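Local coordinates for RTX toxin RtxA (Vibrio vulnificus MO6-24/O, PDB 6IMP), which belongs to a secreted multifunctional virulence toxin, of which this alpha/beta-hydrolase-fold domain probably acts as a hydrolytic effector inside host cells, at residues L201-T215 and A230-L243. Numbering follows the deposited sequence.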
ATOM      1  N   LEU A 201      -5.782   3.650 -10.319  1.00 79.67           N
ATOM      2  CA  LEU A 201      -4.705   3.093  -9.520  1.00 72.11           C
ATOM      3  C   LEU A 201      -3.478   3.971  -9.648  1.00 66.25           C
ATOM      4  O   LEU A 201      -3.012   4.221 -10.754  1.00 57.82           O
ATOM      5  CB  LEU A 201      -4.363   1.687 -10.018  1.00 71.13           C
ATOM      6  CG  LEU A 201      -3.012   1.134  -9.552  1.00 81.88           C
ATOM      7  CD1 LEU A 201      -2.995   0.963  -8.034  1.00 87.56           C
ATOM      8  CD2 LEU A 201      -2.684  -0.177 -10.245  1.00 78.31           C
ATOM      9  N   LEU A 202      -2.917   4.376  -8.513  1.00 65.95           N
ATOM     10  CA  LEU A 202      -1.564   4.944  -8.485  1.00 69.57           C
ATOM     11  C   LEU A 202      -0.582   3.942  -7.913  1.00 63.08           C
ATOM     12  O   LEU A 202      -0.626   3.636  -6.726  1.00 65.12           O
ATOM     13  CB  LEU A 202      -1.515   6.238  -7.653  1.00 69.52           C
ATOM     14  CG  LEU A 202      -0.127   6.682  -7.172  1.00 68.17           C
ATOM     15  CD1 LEU A 202       0.790   6.964  -8.349  1.00 77.27           C
ATOM     16  CD2 LEU A 202      -0.208   7.885  -6.258  1.00 65.82           C
ATOM     17  N   LEU A 203       0.328   3.476  -8.758  1.00 60.31           N
ATOM     18  CA  LEU A 203       1.512   2.753  -8.307  1.00 67.33           C
ATOM     19  C   LEU A 203       2.610   3.747  -7.909  1.00 68.85           C
ATOM     20  O   LEU A 203       3.399   4.190  -8.744  1.00 71.74           O
ATOM     21  CB  LEU A 203       2.017   1.813  -9.412  1.00 72.55           C
ATOM     22  CG  LEU A 203       1.036   0.725  -9.903  1.00 76.18           C
ATOM     23  CD1 LEU A 203       1.552   0.041 -11.164  1.00 71.35           C
ATOM     24  CD2 LEU A 203       0.752  -0.312  -8.825  1.00 74.07           C
ATOM     25  N   ASP A 204       2.632   4.111  -6.631  1.00 69.81           N
ATOM     26  CA  ASP A 204       3.577   5.111  -6.109  1.00 69.68           C
ATOM     27  C   ASP A 204       4.895   4.432  -5.764  1.00 62.54           C
ATOM     28  O   ASP A 204       4.984   3.749  -4.761  1.00 58.58           O
ATOM     29  CB  ASP A 204       2.980   5.804  -4.854  1.00 67.67           C
ATOM     30  CG  ASP A 204       3.945   6.808  -4.191  1.00 69.67           C
ATOM     31  OD1 ASP A 204       4.993   7.142  -4.803  1.00 62.34           O
ATOM     32  OD2 ASP A 204       3.648   7.275  -3.055  1.00 61.89           O
ATOM     33  N   ARG A 205       5.918   4.643  -6.584  1.00 63.24           N
ATOM     34  CA  ARG A 205       7.265   4.111  -6.297  1.00 63.05           C
ATOM     35  C   ARG A 205       7.186   2.616  -5.953  1.00 60.79           C
ATOM     36  O   ARG A 205       7.688   2.185  -4.913  1.00 57.94           O
ATOM     37  CB  ARG A 205       7.922   4.878  -5.142  1.00 60.37           C
ATOM     38  CG  ARG A 205       8.108   6.366  -5.403  1.00 62.36           C
ATOM     39  CD  ARG A 205       8.413   7.139  -4.117  1.00 61.86           C
ATOM     40  NE  ARG A 205       7.205   7.449  -3.350  1.00 59.85           N
ATOM     41  CZ  ARG A 205       7.183   7.974  -2.122  1.00 60.09           C
ATOM     42  NH1 ARG A 205       8.310   8.284  -1.498  1.00 66.41           N
ATOM     43  NH2 ARG A 205       6.021   8.168  -1.505  1.00 56.63           N
ATOM     44  N   PRO A 206       6.538   1.827  -6.825  1.00 57.58           N
ATOM     45  CA  PRO A 206       6.201   0.445  -6.555  1.00 64.65           C
ATOM     46  C   PRO A 206       7.380  -0.470  -6.301  1.00 67.54           C
ATOM     47  O   PRO A 206       8.499  -0.205  -6.747  1.00 61.90           O
ATOM     48  CB  PRO A 206       5.537   0.006  -7.856  1.00 60.13           C
ATOM     49  CG  PRO A 206       6.233   0.813  -8.873  1.00 55.23           C
ATOM     50  CD  PRO A 206       6.247   2.155  -8.225  1.00 60.75           C
ATOM     51  N   MET A 207       7.070  -1.591  -5.655  1.00 75.06           N
ATOM     52  CA  MET A 207       7.898  -2.792  -5.682  1.00 71.00           C
ATOM     53  C   MET A 207       7.394  -3.584  -6.866  1.00 70.94           C
ATOM     54  O   MET A 207       6.244  -4.003  -6.861  1.00 70.14           O
ATOM     55  CB  MET A 207       7.660  -3.594  -4.408  1.00 69.96           C
ATOM     56  CG  MET A 207       8.050  -5.054  -4.494  1.00 62.89           C
ATOM     57  SD  MET A 207       7.573  -5.941  -3.009  1.00 68.61           S
ATOM     58  CE  MET A 207       8.711  -5.263  -1.805  1.00 62.77           C
ATOM     59  N   PRO A 208       8.225  -3.770  -7.906  1.00 72.30           N
ATOM     60  CA  PRO A 208       7.645  -4.435  -9.065  1.00 68.81           C
ATOM     61  C   PRO A 208       7.505  -5.906  -8.837  1.00 68.36           C
ATOM     62  O   PRO A 208       6.672  -6.554  -9.454  1.00 70.47           O
ATOM     63  CB  PRO A 208       8.679  -4.191 -10.143  1.00 75.73           C
ATOM     64  CG  PRO A 208       9.969  -4.230  -9.395  1.00 80.90           C
ATOM     65  CD  PRO A 208       9.668  -3.508  -8.102  1.00 77.35           C
ATOM     66  N   SER A 209       8.355  -6.415  -7.958  1.00 79.31           N
ATOM     67  CA  SER A 209       8.378  -7.801  -7.549  1.00 77.90           C
ATOM     68  C   SER A 209       9.258  -7.800  -6.308  1.00 66.35           C
ATOM     69  O   SER A 209      10.146  -6.970  -6.169  1.00 76.72           O
ATOM     70  CB  SER A 209       8.967  -8.693  -8.656  1.00 76.10           C
ATOM     71  OG  SER A 209      10.386  -8.718  -8.617  1.00 79.16           O
ATOM     72  N   MET A 210       9.014  -8.714  -5.404  1.00 62.89           N
ATOM     73  CA  MET A 210       9.860  -8.816  -4.233  1.00 65.32           C
ATOM     74  C   MET A 210      11.298  -9.190  -4.577  1.00 72.64           C
ATOM     75  O   MET A 210      12.234  -8.753  -3.909  1.00 69.73           O
ATOM     76  CB  MET A 210       9.282  -9.844  -3.293  1.00 62.92           C
ATOM     77  CG  MET A 210      10.152 -10.122  -2.088  1.00 64.88           C
ATOM     78  SD  MET A 210      10.132  -8.732  -0.971  1.00 63.26           S
ATOM     79  CE  MET A 210       8.471  -8.895  -0.329  1.00 63.59           C
ATOM     80  N   THR A 211      11.469 -10.013  -5.606  1.00 84.47           N
ATOM     81  CA  THR A 211      12.799 -10.512  -5.978  1.00 90.64           C
ATOM     82  C   THR A 211      13.652  -9.316  -6.421  1.00 86.19           C
ATOM     83  O   THR A 211      14.765  -9.093  -5.927  1.00 72.62           O
ATOM     84  CB  THR A 211      12.714 -11.568  -7.109  1.00 93.15           C
ATOM     85  OG1 THR A 211      12.349 -10.939  -8.344  1.00100.56           O
ATOM     86  CG2 THR A 211      11.675 -12.644  -6.778  1.00 91.73           C
ATOM     87  N   LYS A 212      13.048  -8.493  -7.271  1.00 84.53           N
ATOM     88  CA  LYS A 212      13.689  -7.311  -7.830  1.00 81.37           C
ATOM     89  C   LYS A 212      13.872  -6.216  -6.785  1.00 76.51           C
ATOM     90  O   LYS A 212      14.776  -5.388  -6.891  1.00 81.51           O
ATOM     91  CB  LYS A 212      12.882  -6.807  -9.025  1.00 83.81           C
ATOM     92  CG  LYS A 212      12.994  -7.750 -10.221  1.00 97.00           C
ATOM     93  CD  LYS A 212      12.027  -7.411 -11.348  1.00105.67           C
ATOM     94  CE  LYS A 212      12.732  -7.298 -12.699  1.00108.15           C
ATOM     95  NZ  LYS A 212      12.278  -6.089 -13.450  1.00106.09           N
ATOM     96  N   ALA A 213      13.032  -6.238  -5.761  1.00 66.98           N
ATOM     97  CA  ALA A 213      13.220  -5.382  -4.605  1.00 63.23           C
ATOM     98  C   ALA A 213      14.365  -5.865  -3.725  1.00 64.13           C
ATOM     99  O   ALA A 213      15.146  -5.056  -3.225  1.00 67.84           O
ATOM    100  CB  ALA A 213      11.935  -5.306  -3.802  1.00 66.16           C
ATOM    101  N   ILE A 214      14.434  -7.179  -3.506  1.00 66.95           N
ATOM    102  CA  ILE A 214      15.514  -7.786  -2.724  1.00 71.18           C
ATOM    103  C   ILE A 214      16.848  -7.556  -3.438  1.00 75.51           C
ATOM    104  O   ILE A 214      17.841  -7.171  -2.810  1.00 65.86           O
ATOM    105  CB  ILE A 214      15.260  -9.300  -2.486  1.00 76.04           C
ATOM    106  CG1 ILE A 214      14.222  -9.474  -1.362  1.00 77.68           C
ATOM    107  CG2 ILE A 214      16.551 -10.033  -2.104  1.00 72.43           C
ATOM    108  CD1 ILE A 214      13.528 -10.815  -1.339  1.00 75.76           C
ATOM    109  N   THR A 215      16.824  -7.763  -4.757  1.00 73.41           N
ATOM    110  CA  THR A 215      17.941  -7.477  -5.668  1.00 81.28           C
ATOM    111  C   THR A 215      18.471  -6.037  -5.598  1.00 87.02           C
ATOM    112  O   THR A 215      19.684  -5.826  -5.600  1.00104.63           O
ATOM    113  CB  THR A 215      17.523  -7.787  -7.128  1.00 84.89           C
ATOM    114  OG1 THR A 215      17.587  -9.200  -7.361  1.00 83.41           O
ATOM    115  CG2 THR A 215      18.412  -7.076  -8.147  1.00 85.74           C
ATOM    116  N   ALA A 230      16.383 -14.625  -3.477  1.00 67.28           N
ATOM    117  CA  ALA A 230      15.749 -13.855  -4.537  1.00 76.15           C
ATOM    118  C   ALA A 230      14.972 -14.767  -5.480  1.00 83.48           C
ATOM    119  O   ALA A 230      13.818 -14.496  -5.794  1.00 86.19           O
ATOM    120  CB  ALA A 230      16.771 -13.046  -5.301  1.00 79.82           C
ATOM    121  N   LYS A 231      15.599 -15.866  -5.900  1.00 93.49           N
ATOM    122  CA  LYS A 231      14.935 -16.863  -6.753  1.00 99.04           C
ATOM    123  C   LYS A 231      13.800 -17.562  -6.019  1.00 91.34           C
ATOM    124  O   LYS A 231      12.722 -17.771  -6.586  1.00 90.13           O
ATOM    125  CB  LYS A 231      15.931 -17.917  -7.267  1.00114.57           C
ATOM    126  CG  LYS A 231      16.591 -17.575  -8.601  1.00130.19           C
ATOM    127  CD  LYS A 231      15.983 -18.351  -9.770  1.00138.06           C
ATOM    128  CE  LYS A 231      16.720 -18.082 -11.077  1.00138.18           C
ATOM    129  NZ  LYS A 231      16.398 -16.737 -11.629  1.00145.09           N
ATOM    130  N   ALA A 232      14.022 -17.889  -4.748  1.00 88.63           N
ATOM    131  CA  ALA A 232      13.069 -18.712  -3.985  1.00 88.69           C
ATOM    132  C   ALA A 232      11.692 -18.075  -3.909  1.00 84.10           C
ATOM    133  O   ALA A 232      10.719 -18.739  -3.562  1.00 81.41           O
ATOM    134  CB  ALA A 232      13.592 -18.990  -2.582  1.00 84.53           C
ATOM    135  N   VAL A 233      11.622 -16.794  -4.264  1.00 84.51           N
ATOM    136  CA  VAL A 233      10.488 -15.949  -3.930  1.00 81.30           C
ATOM    137  C   VAL A 233       9.893 -15.259  -5.178  1.00 78.32           C
ATOM    138  O   VAL A 233       9.013 -14.395  -5.067  1.00 68.35           O
ATOM    139  CB  VAL A 233      10.908 -14.960  -2.804  1.00 79.07           C
ATOM    140  CG1 VAL A 233      11.610 -13.719  -3.337  1.00 73.10           C
ATOM    141  CG2 VAL A 233       9.732 -14.610  -1.926  1.00 78.19           C
ATOM    142  N   ASN A 234      10.346 -15.696  -6.357  1.00 75.86           N
ATOM    143  CA  ASN A 234       9.710 -15.372  -7.643  1.00 79.01           C
ATOM    144  C   ASN A 234       8.191 -15.515  -7.590  1.00 73.65           C
ATOM    145  O   ASN A 234       7.672 -16.428  -6.958  1.00 73.69           O
ATOM    146  CB  ASN A 234      10.256 -16.296  -8.749  1.00 87.60           C
ATOM    147  CG  ASN A 234      11.388 -15.661  -9.548  1.00 91.65           C
ATOM    148  OD1 ASN A 234      12.445 -15.329  -9.002  1.00 89.45           O
ATOM    149  ND2 ASN A 234      11.178 -15.510 -10.856  1.00 85.23           N
ATOM    150  N   GLY A 235       7.486 -14.606  -8.260  1.00 74.21           N
ATOM    151  CA  GLY A 235       6.013 -14.633  -8.314  1.00 80.48           C
ATOM    152  C   GLY A 235       5.301 -14.033  -7.104  1.00 81.22           C
ATOM    153  O   GLY A 235       4.067 -14.007  -7.053  1.00 89.56           O
ATOM    154  N   GLN A 236       6.072 -13.566  -6.125  1.00 79.59           N
ATOM    155  CA  GLN A 236       5.516 -12.886  -4.964  1.00 79.55           C
ATOM    156  C   GLN A 236       5.534 -11.364  -5.147  1.00 81.34           C
ATOM    157  O   GLN A 236       6.581 -10.759  -5.453  1.00 69.07           O
ATOM    158  CB  GLN A 236       6.272 -13.280  -3.696  1.00 78.55           C
ATOM    159  CG  GLN A 236       6.282 -14.780  -3.447  1.00 86.45           C
ATOM    160  CD  GLN A 236       6.272 -15.153  -1.972  1.00 89.27           C
ATOM    161  OE1 GLN A 236       7.066 -15.984  -1.537  1.00 95.54           O
ATOM    162  NE2 GLN A 236       5.340 -14.578  -1.207  1.00 82.79           N
ATOM    163  N   PHE A 237       4.364 -10.754  -4.959  1.00 78.37           N
ATOM    164  CA  PHE A 237       4.195  -9.308  -5.101  1.00 75.50           C
ATOM    165  C   PHE A 237       4.686  -8.800  -6.464  1.00 75.90           C
ATOM    166  O   PHE A 237       5.308  -7.737  -6.546  1.00 74.46           O
ATOM    167  CB  PHE A 237       4.942  -8.552  -3.990  1.00 75.76           C
ATOM    168  CG  PHE A 237       4.556  -8.948  -2.592  1.00 65.26           C
ATOM    169  CD1 PHE A 237       3.393  -8.459  -2.010  1.00 65.37           C
ATOM    170  CD2 PHE A 237       5.405  -9.730  -1.824  1.00 62.63           C
ATOM    171  CE1 PHE A 237       3.057  -8.792  -0.708  1.00 62.95           C
ATOM    172  CE2 PHE A 237       5.080 -10.064  -0.518  1.00 63.95           C
ATOM    173  CZ  PHE A 237       3.909  -9.584   0.046  1.00 63.33           C
ATOM    174  N   SER A 238       4.412  -9.559  -7.526  1.00 77.40           N
ATOM    175  CA  SER A 238       4.668  -9.083  -8.886  1.00 78.71           C
ATOM    176  C   SER A 238       3.511  -8.189  -9.339  1.00 79.85           C
ATOM    177  O   SER A 238       2.354  -8.622  -9.348  1.00 62.76           O
ATOM    178  CB  SER A 238       4.845 -10.254  -9.853  1.00 86.08           C
ATOM    179  OG  SER A 238       4.761  -9.821 -11.205  1.00 95.79           O
ATOM    180  N   VAL A 239       3.828  -6.939  -9.693  1.00 80.67           N
ATOM    181  CA  VAL A 239       2.817  -5.978 -10.182  1.00 83.97           C
ATOM    182  C   VAL A 239       2.146  -6.506 -11.450  1.00 83.50           C
ATOM    183  O   VAL A 239       0.921  -6.492 -11.571  1.00 70.80           O
ATOM    184  CB  VAL A 239       3.447  -4.599 -10.504  1.00 83.51           C
ATOM    185  CG1 VAL A 239       2.438  -3.679 -11.183  1.00 81.36           C
ATOM    186  CG2 VAL A 239       3.983  -3.943  -9.244  1.00 79.82           C
ATOM    187  N   GLU A 240       2.990  -6.918 -12.396  1.00 89.22           N
ATOM    188  CA  GLU A 240       2.581  -7.576 -13.647  1.00 94.09           C
ATOM    189  C   GLU A 240       1.577  -8.710 -13.401  1.00 94.24           C
ATOM    190  O   GLU A 240       0.443  -8.675 -13.912  1.00 84.91           O
ATOM    191  CB  GLU A 240       3.831  -8.132 -14.354  1.00 97.35           C
ATOM    192  CG  GLU A 240       3.842  -7.987 -15.871  1.00101.76           C
ATOM    193  CD  GLU A 240       5.208  -8.296 -16.474  1.00104.50           C
ATOM    194  OE1 GLU A 240       6.237  -8.014 -15.813  1.00105.73           O
ATOM    195  OE2 GLU A 240       5.254  -8.817 -17.611  1.00 99.91           O
ATOM    196  N   LYS A 241       1.997  -9.686 -12.593  1.00 85.64           N
ATOM    197  CA  LYS A 241       1.186 -10.866 -12.272  1.00 87.52           C
ATOM    198  C   LYS A 241      -0.132 -10.476 -11.596  1.00 89.93           C
ATOM    199  O   LYS A 241      -1.204 -10.948 -11.986  1.00 94.26           O
ATOM    200  CB  LYS A 241       1.982 -11.817 -11.373  1.00 91.82           C
ATOM    201  CG  LYS A 241       1.273 -13.116 -10.992  1.00 99.20           C
ATOM    202  CD  LYS A 241       2.281 -14.164 -10.516  1.00105.43           C
ATOM    203  CE  LYS A 241       1.738 -15.054  -9.409  1.00107.75           C
ATOM    204  NZ  LYS A 241       0.571 -15.862  -9.857  1.00109.29           N
ATOM    205  N   ASN A 242      -0.046  -9.588 -10.608  1.00 82.77           N
ATOM    206  CA  ASN A 242      -1.223  -9.115  -9.885  1.00 78.41           C
ATOM    207  C   ASN A 242      -2.153  -8.222 -10.749  1.00 86.52           C
ATOM    208  O   ASN A 242      -3.283  -7.927 -10.345  1.00 88.77           O
ATOM    209  CB  ASN A 242      -0.801  -8.328  -8.638  1.00 75.13           C
ATOM    210  CG  ASN A 242      -0.084  -9.179  -7.601  1.00 74.01           C
ATOM    211  OD1 ASN A 242       0.665 -10.109  -7.923  1.00 76.32           O
ATOM    212  ND2 ASN A 242      -0.269  -8.819  -6.340  1.00 73.15           N
ATOM    213  N   LEU A 243      -1.670  -7.756 -11.902  1.00 83.24           N
ATOM    214  CA  LEU A 243      -2.466  -6.862 -12.771  1.00 80.87           C
ATOM    215  C   LEU A 243      -3.280  -7.614 -13.822  1.00 90.14           C
ATOM    216  O   LEU A 243      -4.236  -7.058 -14.382  1.00 81.27           O
ATOM    217  CB  LEU A 243      -1.565  -5.843 -13.478  1.00 75.79           C
ATOM    218  CG  LEU A 243      -1.332  -4.495 -12.797  1.00 75.04           C
ATOM    219  CD1 LEU A 243      -0.370  -3.651 -13.632  1.00 78.09           C
ATOM    220  CD2 LEU A 243      -2.642  -3.752 -12.586  1.00 71.95           C
TER
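Val239 and Pro208 illustrate how the link leaving a sheet strand in an alpha/beta hydrolase fold can be tied to a later link by main-chain bonds and filled in with apolar side chains. The amide of Val239 donates to Pro208 O (2.9 Å), while Met210 N donates to Gln236 O in a nearly straight bond (171°). Between these two bonds the backbones draw close enough for a CA-H...O contact from Ser209 CA to Phe237 O, 3.2 Å apart.

The buried side is filled by two methionines at one phenylalanine. Met207 runs with CG anti to its backbone N (chi1 160°) and bends at its last torsion, bringing SD to Phe237 CB (3.8 Å) and obliquely beside the ring, 5.0 Å from its centroid and 41° off the normal, a Met-aromatic contact. Met210 lies alongside the same residue, pointing the same way, and its doubly bent chain lays CE against ring atom CD2. Deeper toward the strand, Leu203 and Val239 meet tip to tip, CD1 to CG1 at 3.8 Å. Packing is equally close where Thr211 rests its methyl on the turn 233-236, with CG2 3.6 Å from Val233 CG1 and also against Ala230 O; Ile214 CD1 reaches the same valine methyl at 4.0 Å.

At the outer margin the packing thins: Thr215 and Asn234 face solvent, and Thr215 merely brushes the Ala230 methyl.

Strand 200-204 lies between strands 172-177 and 252-256. Helix 260-274 packs on Pro208 and Val239 through Leu268, and helix 180-192 touches Phe237 through Pro182.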